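PDB 5J78: acetaldehyde dehydrogenase (Acetylating) from Geobacillus thermoglucosidasius, which probably catalyses the NAD-dependent, coenzyme A-acetylating conversion of acetaldehyde to acetyl-CoA, a step that runs in reverse when ethanol is formed. Local coordinates for residues Ile49-Thr54 against Ile127-Gly132; Asn96-Asn101 against Ile429-Asn434; Ser284-Val289 against Val347-Glu352; Ala415-Val420 against Leu439-Gly444; Thr451-Asn454 against Thr458-Phe461. All coordinates share one frame; numbering follows the deposited sequence.

Contact 1: residues Ile49-Thr54 against Ile127-Gly132; sequences ILEKMT and IAQPVG
Glu51 of helix 28-51 and Pro130 of strand 124-138 mark the closest backbone approach, with their CA atoms 7.7 Å apart. The gap is bridged by side chains. Glu51 has its CG anti to the backbone N (chi1 -176°) and runs out extended, which brings the carboxylate over to the strand. There OE2 receives a weak hydrogen bond from Gln129 NE2 at 3.3 Å. The N-H points only roughly at its acceptor, at 145°. The carboxylate and amide planes are turned 58° from each other. Gln129 starts out away from the helix and bends at its second torsion, so that its amide swings back to meet the acid. Its OE1 has a weak bond to Lys464 and a bond to a glycerol. The Pro130 ring packs obliquely against the carboxylate end, with Pro130 CG 3.9 Å from Glu51 CD and Pro130 CD 3.8 Å from Glu51 OE2. The other oxygen, Glu51 OE1, is held by Gln47 NE2 of the same helix and by a second glycerol. With an alanine at Glu51, Gln129 NE2 and Gln47 NE2 would probably each lose a partner and the Pro130 ring part of its cover. The contact is a peripheral helix-on-sheet attachment. It sets an N-terminal helix against a strand of the mixed sheet that, in the aldehyde dehydrogenase family, belongs to the Rossmann-like cofactor-binding domain.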
# COMPACT_ATOMS: atom_id res chain seq x y z
N ILE A 49 -12.87 34.38 -0.49
CA ILE A 49 -13.80 35.48 -0.67
C ILE A 49 -14.89 35.38 0.37
O ILE A 49 -15.28 36.37 0.98
CB ILE A 49 -14.41 35.47 -2.08
CG1 ILE A 49 -13.31 35.68 -3.13
CG2 ILE A 49 -15.50 36.55 -2.21
CD1 ILE A 49 -13.76 35.46 -4.56
N LEU A 50 -15.40 34.17 0.59
CA LEU A 50 -16.49 34.03 1.52
C LEU A 50 -16.05 34.48 2.92
O LEU A 50 -16.79 35.15 3.64
CB LEU A 50 -17.01 32.59 1.56
CG LEU A 50 -18.31 32.43 2.36
CD1 LEU A 50 -19.49 33.04 1.60
CD2 LEU A 50 -18.62 30.97 2.69
N GLU A 51 -14.83 34.11 3.29
CA GLU A 51 -14.34 34.31 4.65
C GLU A 51 -14.26 35.80 5.01
O GLU A 51 -14.26 36.15 6.20
CB GLU A 51 -12.95 33.67 4.83
CG GLU A 51 -12.47 33.79 6.29
CD GLU A 51 -11.30 32.87 6.67
OE1 GLU A 51 -10.99 31.90 5.94
OE2 GLU A 51 -10.68 33.12 7.74
N LYS A 52 -14.16 36.66 4.01
CA LYS A 52 -14.09 38.10 4.24
C LYS A 52 -15.44 38.75 4.55
O LYS A 52 -15.48 39.90 4.99
CB LYS A 52 -13.45 38.78 3.03
CG LYS A 52 -11.98 38.38 2.86
CD LYS A 52 -11.28 39.01 1.66
CE LYS A 52 -9.80 38.62 1.66
NZ LYS A 52 -9.09 39.03 0.43
N MET A 53 -16.55 38.04 4.36
CA MET A 53 -17.87 38.64 4.53
C MET A 53 -18.32 38.82 5.99
O MET A 53 -17.83 38.14 6.89
CB MET A 53 -18.93 37.81 3.80
CG MET A 53 -18.69 37.71 2.32
SD MET A 53 -20.01 36.78 1.51
CE MET A 53 -19.46 36.89 -0.18
N THR A 54 -19.25 39.74 6.20
CA THR A 54 -19.90 39.91 7.50
C THR A 54 -20.89 38.79 7.82
O THR A 54 -21.36 38.07 6.93
CB THR A 54 -20.70 41.22 7.58
OG1 THR A 54 -21.77 41.16 6.64
CG2 THR A 54 -19.81 42.45 7.28
N ILE A 127 -12.46 33.27 18.74
CA ILE A 127 -12.61 33.64 17.35
C ILE A 127 -13.05 32.41 16.57
O ILE A 127 -12.45 31.34 16.71
CB ILE A 127 -11.30 34.17 16.74
CG1 ILE A 127 -10.77 35.38 17.52
CG2 ILE A 127 -11.50 34.56 15.28
CD1 ILE A 127 -9.32 35.67 17.18
N ALA A 128 -14.11 32.55 15.77
CA ALA A 128 -14.55 31.47 14.89
C ALA A 128 -13.64 31.41 13.68
O ALA A 128 -13.41 32.42 13.00
CB ALA A 128 -15.99 31.67 14.46
N GLN A 129 -13.10 30.23 13.42
CA GLN A 129 -12.18 30.01 12.31
C GLN A 129 -12.66 28.89 11.37
O GLN A 129 -12.69 27.73 11.77
CB GLN A 129 -10.78 29.66 12.83
CG GLN A 129 -9.74 29.45 11.73
CD GLN A 129 -9.53 30.73 10.91
OE1 GLN A 129 -9.32 31.82 11.46
NE2 GLN A 129 -9.62 30.60 9.59
N PRO A 130 -13.02 29.23 10.12
CA PRO A 130 -13.47 28.20 9.18
C PRO A 130 -12.42 27.11 8.93
O PRO A 130 -11.24 27.42 8.86
CB PRO A 130 -13.71 28.98 7.88
CG PRO A 130 -13.83 30.37 8.28
CD PRO A 130 -12.95 30.55 9.47
N VAL A 131 -12.85 25.86 8.78
CA VAL A 131 -11.92 24.78 8.51
C VAL A 131 -11.35 24.84 7.11
O VAL A 131 -10.28 24.29 6.86
CB VAL A 131 -12.56 23.40 8.70
CG1 VAL A 131 -12.90 23.19 10.16
CG2 VAL A 131 -13.80 23.21 7.80
N GLY A 132 -12.07 25.51 6.21
CA GLY A 132 -11.60 25.73 4.85
C GLY A 132 -12.45 25.06 3.78
O GLY A 132 -13.48 25.61 3.35

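Contact 2: residues Asn96-Asn101 against Ile429-Asn434; sequences NLFAAN and IGATVN
Within 96-101, Phe98 alone meets 429-434, and it touches Ile429, Gly430 and Ala431. The main interaction is CH-pi. The Ile429 CD1 methyl sits over the centre of one face of the Phe98 ring, 3.7 Å from the centroid and 9° off the ring normal. The first torsion of Ile429 (chi1 67°) puts CG1 between the backbone N and the carbonyl carbon. From there the extended end of the side chain carries CD1 over the ring.

Plain apolar packing adds to this. Phe98 CZ lies 3.7 Å from Ile429 CG1. The Ala431 CB methyl meets the ring obliquely, 3.7 Å from Phe98 CE1. The Phe98 CG is anti to its backbone N (chi1 168°), and the ring stands out from the helix toward the loop.

Backbone atoms make up the third group. Ile429 O comes within 3.2 Å of Phe98 CZ. The carbonyl carbon of Gly430 lies at the ring edge, near its plane, 4.1 Å from Phe98 CE1. Gly430 closes helix 424-428 with a Schellman motif at positive phi, and this turn presents Ile429 and Ala431 to the ring.

All four touching residues are buried. Pro437 also packs on Phe98, and Leu439 on Ile429. Elsewhere on 96-101, Leu97 and Ala100 pack on helix 55-84 and Ala99 on helix 143-156. The loop end at Asn434 bonds to Arg471 and Asn122 of a neighbouring subunit. Phe98 thus joins the helical layer to the loop that follows helix 424-428.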
# COMPACT_ATOMS: atom_id res chain seq x y z
N ASN A 96 -36.40 16.48 2.44
CA ASN A 96 -35.72 17.68 1.96
C ASN A 96 -36.13 18.91 2.75
O ASN A 96 -35.32 19.81 2.97
CB ASN A 96 -35.97 17.92 0.46
CG ASN A 96 -35.24 16.93 -0.43
OD1 ASN A 96 -34.18 16.42 -0.07
ND2 ASN A 96 -35.79 16.66 -1.60
N LEU A 97 -37.40 18.94 3.15
CA LEU A 97 -37.95 20.07 3.90
C LEU A 97 -37.40 20.07 5.32
O LEU A 97 -37.26 21.12 5.94
CB LEU A 97 -39.48 20.02 3.90
CG LEU A 97 -40.20 20.37 2.59
CD1 LEU A 97 -41.66 20.13 2.75
CD2 LEU A 97 -39.91 21.83 2.21
N PHE A 98 -37.07 18.88 5.83
CA PHE A 98 -36.42 18.78 7.13
C PHE A 98 -35.07 19.48 7.05
O PHE A 98 -34.69 20.24 7.94
CB PHE A 98 -36.27 17.30 7.57
CG PHE A 98 -35.36 17.12 8.76
CD1 PHE A 98 -35.82 17.35 10.04
CD2 PHE A 98 -34.04 16.73 8.58
CE1 PHE A 98 -34.96 17.20 11.15
CE2 PHE A 98 -33.18 16.58 9.68
CZ PHE A 98 -33.65 16.83 10.96
N ALA A 99 -34.34 19.26 5.96
CA ALA A 99 -33.05 19.90 5.81
C ALA A 99 -33.22 21.38 5.56
O ALA A 99 -32.46 22.21 6.08
CB ALA A 99 -32.26 19.28 4.69
N ALA A 100 -34.23 21.74 4.79
CA ALA A 100 -34.42 23.13 4.44
C ALA A 100 -34.97 23.96 5.61
O ALA A 100 -34.74 25.16 5.65
CB ALA A 100 -35.35 23.26 3.25
N ASN A 101 -35.71 23.33 6.53
CA ASN A 101 -36.37 24.08 7.60
C ASN A 101 -35.75 23.83 8.98
O ASN A 101 -35.25 24.78 9.59
CB ASN A 101 -37.88 23.77 7.62
CG ASN A 101 -38.59 24.27 6.37
OD1 ASN A 101 -38.18 25.26 5.77
ND2 ASN A 101 -39.64 23.59 5.97
N ILE A 429 -32.78 11.99 14.10
CA ILE A 429 -32.30 13.11 13.31
C ILE A 429 -32.64 14.45 13.94
O ILE A 429 -32.23 15.48 13.43
CB ILE A 429 -32.89 13.08 11.87
CG1 ILE A 429 -34.39 13.32 11.91
CG2 ILE A 429 -32.53 11.75 11.20
CD1 ILE A 429 -35.03 13.35 10.51
N GLY A 430 -33.40 14.44 15.04
CA GLY A 430 -33.74 15.68 15.73
C GLY A 430 -34.97 16.42 15.22
O GLY A 430 -35.17 17.60 15.54
N ALA A 431 -35.82 15.74 14.45
CA ALA A 431 -37.09 16.32 14.03
C ALA A 431 -38.08 16.41 15.19
O ALA A 431 -38.69 17.45 15.40
CB ALA A 431 -37.70 15.48 12.88
N THR A 432 -38.23 15.31 15.94
CA THR A 432 -39.24 15.23 16.99
C THR A 432 -38.73 15.10 18.43
O THR A 432 -39.53 15.05 19.37
CB THR A 432 -40.20 14.03 16.72
OG1 THR A 432 -39.43 12.84 16.57
CG2 THR A 432 -41.06 14.27 15.45
N VAL A 433 -37.41 15.03 18.62
CA VAL A 433 -36.81 15.17 19.95
C VAL A 433 -35.68 16.19 19.82
O VAL A 433 -35.18 16.43 18.70
CB VAL A 433 -36.26 13.83 20.53
CG1 VAL A 433 -37.26 12.68 20.36
CG2 VAL A 433 -34.93 13.46 19.88
N ASN A 434 -35.27 16.80 20.93
CA ASN A 434 -34.32 17.91 20.89
C ASN A 434 -32.85 17.47 20.92
O ASN A 434 -32.14 17.70 21.90
CB ASN A 434 -34.60 18.87 22.04
CG ASN A 434 -35.89 19.63 21.85
OD1 ASN A 434 -36.18 20.11 20.75
ND2 ASN A 434 -36.68 19.74 22.91

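Contact 3: residues Ser284-Val289 against Val347-Glu352; sequences SIKEKV and VAEETE
Lys286 and Glu349 meet through their charged ends at the surface of an alpha/beta layer. Helix 286-295 connects strand 276-282 to strand 298-300 of a parallel sheet, a beta-alpha-beta crossover. Strands 345-349 and 367-373 lie between those two in the sheet. As in other aldehyde dehydrogenases, this sheet probably forms the core of the catalytic domain.

Val347 comes first, its side chain packed on Phe370, on which Val289 of the helix also packs. Ala348 is hydrogen-bonded through its backbone to Leu368 and Phe370, and Glu350 is also bonded to Phe370 in this way. Between them, Glu349 points to the helix. Its CG is anti to the backbone N (chi1 -171°) and the rest is extended, so the carboxylate reaches out to the lysine. Lys286 bends at its second and fourth torsions, and the two side chains cross at about a right angle. Lys286 NZ and Glu349 OE1 are 3.7 Å apart, a long salt bridge at which the pull is probably modest. In the loop beyond, Thr351 OG1 gives a weak hydrogen bond to Glu352 OE2 at 3.4 Å.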
# COMPACT_ATOMS: atom_id res chain seq x y z
N SER A 284 -46.59 -9.49 28.56
CA SER A 284 -47.87 -9.11 29.13
C SER A 284 -48.75 -8.26 28.21
O SER A 284 -49.95 -8.18 28.45
CB SER A 284 -47.63 -8.36 30.44
OG SER A 284 -46.83 -7.21 30.23
N ILE A 285 -48.17 -7.63 27.18
CA ILE A 285 -48.95 -6.79 26.26
C ILE A 285 -48.74 -7.21 24.81
O ILE A 285 -49.14 -6.51 23.88
CB ILE A 285 -48.61 -5.30 26.40
CG1 ILE A 285 -47.11 -5.05 26.15
CG2 ILE A 285 -49.04 -4.79 27.78
CD1 ILE A 285 -46.78 -3.63 25.68
N LYS A 286 -48.13 -8.37 24.62
CA LYS A 286 -47.86 -8.90 23.29
C LYS A 286 -49.12 -8.90 22.40
O LYS A 286 -49.16 -8.25 21.35
CB LYS A 286 -47.29 -10.31 23.43
CG LYS A 286 -47.07 -11.05 22.12
CD LYS A 286 -48.11 -12.12 21.91
CE LYS A 286 -47.63 -13.23 20.96
NZ LYS A 286 -47.65 -12.82 19.53
N GLU A 287 -50.16 -9.61 22.84
CA GLU A 287 -51.35 -9.78 22.03
C GLU A 287 -51.99 -8.44 21.66
O GLU A 287 -52.45 -8.26 20.53
CB GLU A 287 -52.37 -10.68 22.76
CG GLU A 287 -53.75 -10.68 22.13
CD GLU A 287 -54.68 -11.76 22.70
OE1 GLU A 287 -54.24 -12.56 23.57
OE2 GLU A 287 -55.84 -11.81 22.26
N LYS A 288 -52.03 -7.49 22.60
CA LYS A 288 -52.55 -6.15 22.28
C LYS A 288 -51.68 -5.45 21.23
O LYS A 288 -52.19 -4.74 20.35
CB LYS A 288 -52.64 -5.26 23.51
CG LYS A 288 -53.62 -5.68 24.58
CD LYS A 288 -54.02 -4.44 25.39
CE LYS A 288 -54.70 -4.80 26.70
NZ LYS A 288 -53.75 -5.49 27.61
N VAL A 289 -50.37 -5.63 21.32
CA VAL A 289 -49.43 -4.93 20.44
C VAL A 289 -49.59 -5.47 19.03
O VAL A 289 -49.73 -4.71 18.06
CB VAL A 289 -47.96 -5.05 20.96
CG1 VAL A 289 -46.97 -4.57 19.94
CG2 VAL A 289 -47.77 -4.24 22.23
N VAL A 347 -43.94 -7.72 9.27
CA VAL A 347 -43.42 -8.04 10.59
C VAL A 347 -43.16 -9.54 10.70
O VAL A 347 -43.90 -10.35 10.13
CB VAL A 347 -44.38 -7.61 11.70
CG1 VAL A 347 -43.80 -7.96 13.07
CG2 VAL A 347 -44.70 -6.13 11.60
N ALA A 348 -42.11 -9.90 11.42
CA ALA A 348 -41.70 -11.30 11.57
C ALA A 348 -41.26 -11.58 12.98
O ALA A 348 -40.25 -11.02 13.46
CB ALA A 348 -40.58 -11.65 10.60
N GLU A 349 -41.99 -12.47 13.64
CA GLU A 349 -41.68 -12.87 15.00
C GLU A 349 -40.37 -13.63 14.97
O GLU A 349 -40.14 -14.45 14.08
CB GLU A 349 -42.81 -13.71 15.59
CG GLU A 349 -42.66 -14.01 17.07
CD GLU A 349 -43.96 -14.51 17.68
OE1 GLU A 349 -45.05 -14.14 17.18
OE2 GLU A 349 -43.88 -15.28 18.66
N GLU A 350 -39.48 -13.32 15.91
CA GLU A 350 -38.12 -13.85 15.86
C GLU A 350 -37.65 -14.08 17.28
O GLU A 350 -38.17 -13.46 18.21
CB GLU A 350 -37.21 -12.88 15.11
CG GLU A 350 -35.96 -13.50 14.48
CD GLU A 350 -36.28 -14.41 13.28
OE1 GLU A 350 -37.47 -14.61 12.94
OE2 GLU A 350 -35.31 -14.93 12.68
N THR A 351 -36.67 -14.97 17.43
CA THR A 351 -36.07 -15.23 18.74
C THR A 351 -34.54 -15.12 18.72
O THR A 351 -33.93 -14.86 19.75
CB THR A 351 -36.46 -16.62 19.28
OG1 THR A 351 -35.93 -17.64 18.42
CG2 THR A 351 -37.98 -16.76 19.37
N GLU A 352 -33.94 -15.33 17.55
CA GLU A 352 -32.48 -15.31 17.40
C GLU A 352 -31.91 -13.99 16.84
O GLU A 352 -32.58 -13.25 16.11
CB GLU A 352 -32.03 -16.47 16.50
CG GLU A 352 -32.27 -17.85 17.10
CD GLU A 352 -31.84 -17.96 18.55
OE1 GLU A 352 -30.63 -17.84 18.84
OE2 GLU A 352 -32.73 -18.14 19.41

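Contact 4: residues Ala415-Val420 against Leu439-Gly444; sequences AGRIVV and LTLGCG
Gly442 O is gripped by two nitrogens of the Arg417 guanidinium. The stronger bond comes from Arg417 NH2 at 2.8 Å, with an N-H...O angle of 145°. Arg417 NH1 adds a weak one to the same Gly442 O at 3.3 Å. The oxygen lies at the edge of the guanidinium, 20° out of its plane. Arg417 lies in strand 415-420, just after the corner at Gly416. This is the outermost strand of the parallel sheet within the chain. A strand of a neighbouring subunit pairs with it in parallel, so the sheet runs on across the interface. Extension of the catalytic-domain sheet by a partner's strand is the dimer arrangement of the aldehyde dehydrogenase family.

The arginine is buried, and the partners named here are neutral oxygens, which probably spread its charge. NH2 also bonds to His394 O, and NH1 to Asn454 OD1 and, weakly, Ser452 O. Together these groups fix how the guanidinium is turned. The chain bends at its second torsion (chi2 127°) and again at the third, which folds the group back toward 439-444. Gly416, beside it, has no side chain to crowd Arg417 NH2.

Leu441 supplies the apolar side. Its CB lies over one guanidinium face, 3.9 Å above the plane and offset toward the rim. Leu441 CD2 touches Arg417 CD at 3.6 Å.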
# COMPACT_ATOMS: atom_id res chain seq x y z
N ALA A 415 -25.58 4.05 22.60
CA ALA A 415 -26.15 4.75 21.47
C ALA A 415 -26.07 6.24 21.75
O ALA A 415 -26.35 6.67 22.87
CB ALA A 415 -27.64 4.30 21.24
N GLY A 416 -25.69 7.03 20.75
CA GLY A 416 -25.63 8.46 20.93
C GLY A 416 -26.99 9.14 21.02
O GLY A 416 -27.12 10.24 21.61
N ARG A 417 -27.99 8.52 20.41
CA ARG A 417 -29.37 9.00 20.44
C ARG A 417 -30.24 7.95 21.13
O ARG A 417 -30.41 6.87 20.59
CB ARG A 417 -29.91 9.25 19.02
CG ARG A 417 -29.34 10.51 18.31
CD ARG A 417 -28.79 10.15 16.96
NE ARG A 417 -27.71 9.18 17.13
CZ ARG A 417 -26.42 9.48 17.20
NH1 ARG A 417 -25.99 10.73 17.04
NH2 ARG A 417 -25.55 8.51 17.40
N ILE A 418 -30.79 8.28 22.30
CA ILE A 418 -31.60 7.35 23.08
C ILE A 418 -33.01 7.95 23.13
O ILE A 418 -33.30 8.86 23.90
CB ILE A 418 -31.00 7.12 24.48
CG1 ILE A 418 -29.61 6.47 24.36
CG2 ILE A 418 -31.89 6.17 25.29
CD1 ILE A 418 -28.80 6.43 25.66
N VAL A 419 -33.86 7.46 22.23
CA VAL A 419 -35.13 8.14 21.92
C VAL A 419 -36.26 7.58 22.79
O VAL A 419 -36.49 6.38 22.81
CB VAL A 419 -35.50 7.98 20.41
CG1 VAL A 419 -36.81 8.65 20.08
CG2 VAL A 419 -34.40 8.58 19.53
N VAL A 420 -36.96 8.46 23.50
CA VAL A 420 -38.06 8.06 24.37
C VAL A 420 -39.39 8.57 23.82
O VAL A 420 -39.58 9.77 23.58
CB VAL A 420 -37.88 8.58 25.83
CG1 VAL A 420 -38.97 8.04 26.74
CG2 VAL A 420 -36.51 8.18 26.36
N LEU A 439 -28.38 15.08 9.32
CA LEU A 439 -28.40 13.81 8.60
C LEU A 439 -27.03 13.12 8.61
O LEU A 439 -26.76 12.23 7.80
CB LEU A 439 -28.89 14.06 7.15
CG LEU A 439 -30.35 14.53 7.12
CD1 LEU A 439 -30.84 14.96 5.75
CD2 LEU A 439 -31.25 13.45 7.67
N THR A 440 -26.18 13.52 9.55
CA THR A 440 -24.88 12.88 9.74
C THR A 440 -24.77 12.61 11.22
O THR A 440 -24.43 13.49 12.02
CB THR A 440 -23.73 13.75 9.26
OG1 THR A 440 -23.82 13.88 7.84
CG2 THR A 440 -22.35 13.15 9.66
N LEU A 441 -25.10 11.38 11.57
CA LEU A 441 -25.24 10.98 12.96
C LEU A 441 -24.00 10.22 13.38
O LEU A 441 -23.78 9.10 12.96
CB LEU A 441 -26.51 10.14 13.14
CG LEU A 441 -27.81 10.90 13.41
CD1 LEU A 441 -27.98 12.02 12.44
CD2 LEU A 441 -29.06 9.98 13.39
N GLY A 442 -23.15 10.86 14.18
CA GLY A 442 -21.91 10.23 14.59
C GLY A 442 -22.18 9.16 15.64
O GLY A 442 -23.04 9.33 16.50
N CYS A 443 -21.46 8.05 15.56
CA CYS A 443 -21.70 6.92 16.46
C CYS A 443 -20.62 6.75 17.53
O CYS A 443 -20.50 5.70 18.15
CB CYS A 443 -21.83 5.63 15.66
SG CYS A 443 -23.37 5.64 14.63
N GLY A 444 -19.84 7.81 17.73
CA GLY A 444 -18.78 7.80 18.73
C GLY A 444 -17.70 6.75 18.50
O GLY A 444 -17.65 6.08 17.46

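Contact 5: residues Thr451-Asn454 against Thr458-Phe461; sequences TSDN and THLF
His459 and Asp453 form a His-carboxylate hydrogen bond in which the acid uses its less common anti lone pair. His459 NE2 donates to Asp453 OD2 at 3.0 Å, with an angle of 153° at the hydrogen. The oxygen lies at the ring edge, only 3° out of the plane. The carboxylate itself is tilted, its plane 56° from that of the ring. His459 CG is anti to its carbonyl carbon, which sends the ring toward Asp453. Asp453 CB also comes close, 3.6 Å from His459 NE2.

The imidazole is held at both nitrogens, because His459 ND1 accepts from the backbone N of Thr456. This fixes the flip of the ring. The Tyr237 ring meets the His459 ring steeply. Thr458 OG1 stands over one face of the His459 ring, 4.0 Å above it and offset toward the rim.

Asp453 is placed by an ST turn. Thr451 OG1 accepts from Asp453 N at 3.1 Å, and that hydroxyl is also bonded to a glycerol. The two segments lie in the long loop that leads from helix 424-428 into strand 461-468, and a 3-10 turn carries His459. The other carboxylate oxygen, Asp453 OD1, makes a salt bridge to Arg465 of a neighbouring subunit, so the aspartate joins the loop to the interface.

With a leucine in place of His459, Asp453 OD2 is likely to lose its hydrogen-bond mate and Thr456 N its acceptor.

Asn454 takes part through its backbone, with Asn454 O 3.5 Å from His459 CE1. Its CB points away, and Asn454 ND2 bonds to Lys436 O and Gly428 O.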
# COMPACT_ATOMS: atom_id res chain seq x y z
N THR A 451 -16.91 11.48 16.95
CA THR A 451 -17.96 12.05 17.80
C THR A 451 -19.26 11.24 17.76
O THR A 451 -19.53 10.50 16.81
CB THR A 451 -18.30 13.50 17.41
OG1 THR A 451 -19.17 14.06 18.39
CG2 THR A 451 -18.97 13.57 16.05
N SER A 452 -20.06 11.41 18.81
CA SER A 452 -21.39 10.80 18.92
C SER A 452 -22.47 11.83 18.69
O SER A 452 -23.65 11.52 18.79
CB SER A 452 -21.60 10.17 20.30
OG SER A 452 -21.43 11.16 21.30
N ASP A 453 -22.06 13.07 18.42
CA ASP A 453 -22.98 14.15 18.14
C ASP A 453 -23.70 13.98 16.81
O ASP A 453 -23.18 13.36 15.89
CB ASP A 453 -22.25 15.49 18.06
CG ASP A 453 -21.60 15.88 19.36
OD1 ASP A 453 -21.86 15.24 20.42
OD2 ASP A 453 -20.82 16.86 19.32
N ASN A 454 -24.88 14.58 16.73
CA ASN A 454 -25.46 14.96 15.46
C ASN A 454 -24.58 16.09 14.94
O ASN A 454 -24.46 17.14 15.58
CB ASN A 454 -26.93 15.40 15.60
CG ASN A 454 -27.89 14.23 15.80
OD1 ASN A 454 -27.51 13.19 16.32
ND2 ASN A 454 -29.14 14.41 15.37
N THR A 458 -21.24 23.77 14.28
CA THR A 458 -20.16 23.94 15.22
C THR A 458 -19.04 22.92 14.99
O THR A 458 -17.94 23.08 15.50
CB THR A 458 -20.66 23.85 16.66
OG1 THR A 458 -21.34 22.60 16.87
CG2 THR A 458 -21.63 25.00 16.92
N HIS A 459 -19.31 21.88 14.20
CA HIS A 459 -18.26 20.92 13.85
C HIS A 459 -17.41 21.39 12.66
O HIS A 459 -16.37 20.80 12.37
CB HIS A 459 -18.88 19.54 13.56
CG HIS A 459 -19.56 18.94 14.75
ND1 HIS A 459 -20.92 19.00 14.94
CD2 HIS A 459 -19.05 18.32 15.84
CE1 HIS A 459 -21.23 18.43 16.09
NE2 HIS A 459 -20.11 17.99 16.65
N LEU A 460 -17.83 22.48 12.01
CA LEU A 460 -17.13 22.98 10.83
C LEU A 460 -16.44 24.34 10.98
O LEU A 460 -16.11 24.96 9.97
CB LEU A 460 -18.12 23.03 9.65
CG LEU A 460 -18.70 21.67 9.28
CD1 LEU A 460 -19.62 21.80 8.06
CD2 LEU A 460 -17.62 20.64 9.02
N PHE A 461 -16.21 24.79 12.21
CA PHE A 461 -15.21 25.83 12.44
C PHE A 461 -14.45 25.51 13.72
O PHE A 461 -14.98 24.91 14.65
CB PHE A 461 -15.80 27.25 12.51
CG PHE A 461 -16.84 27.46 13.60
CD1 PHE A 461 -18.17 27.13 13.40
CD2 PHE A 461 -16.48 28.03 14.81
CE1 PHE A 461 -19.13 27.35 14.42
CE2 PHE A 461 -17.42 28.25 15.81
CZ PHE A 461 -18.74 27.91 15.63

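From the N terminus, contact 1 opens first and closes at strand 124-138. Contact 2 opens on helix 89-107, inside that loop, so the two cross. Its own closing point is far along the chain, in the loop after helix 424-428. Contact 3 is nested within this long loop, about 42 Å from contact 1 between nearest atoms. Contact 4 crosses contact 2, since strand 415-420 precedes 429-434. Contact 5 closes a short loop last. Contacts 2, 4 and 5 touch one another and tie the helical layer, the parallel sheet and the long loop together. Phe461 links contact 5 to Gln129 in contact 1. All but contact 3 touch a neighbouring subunit.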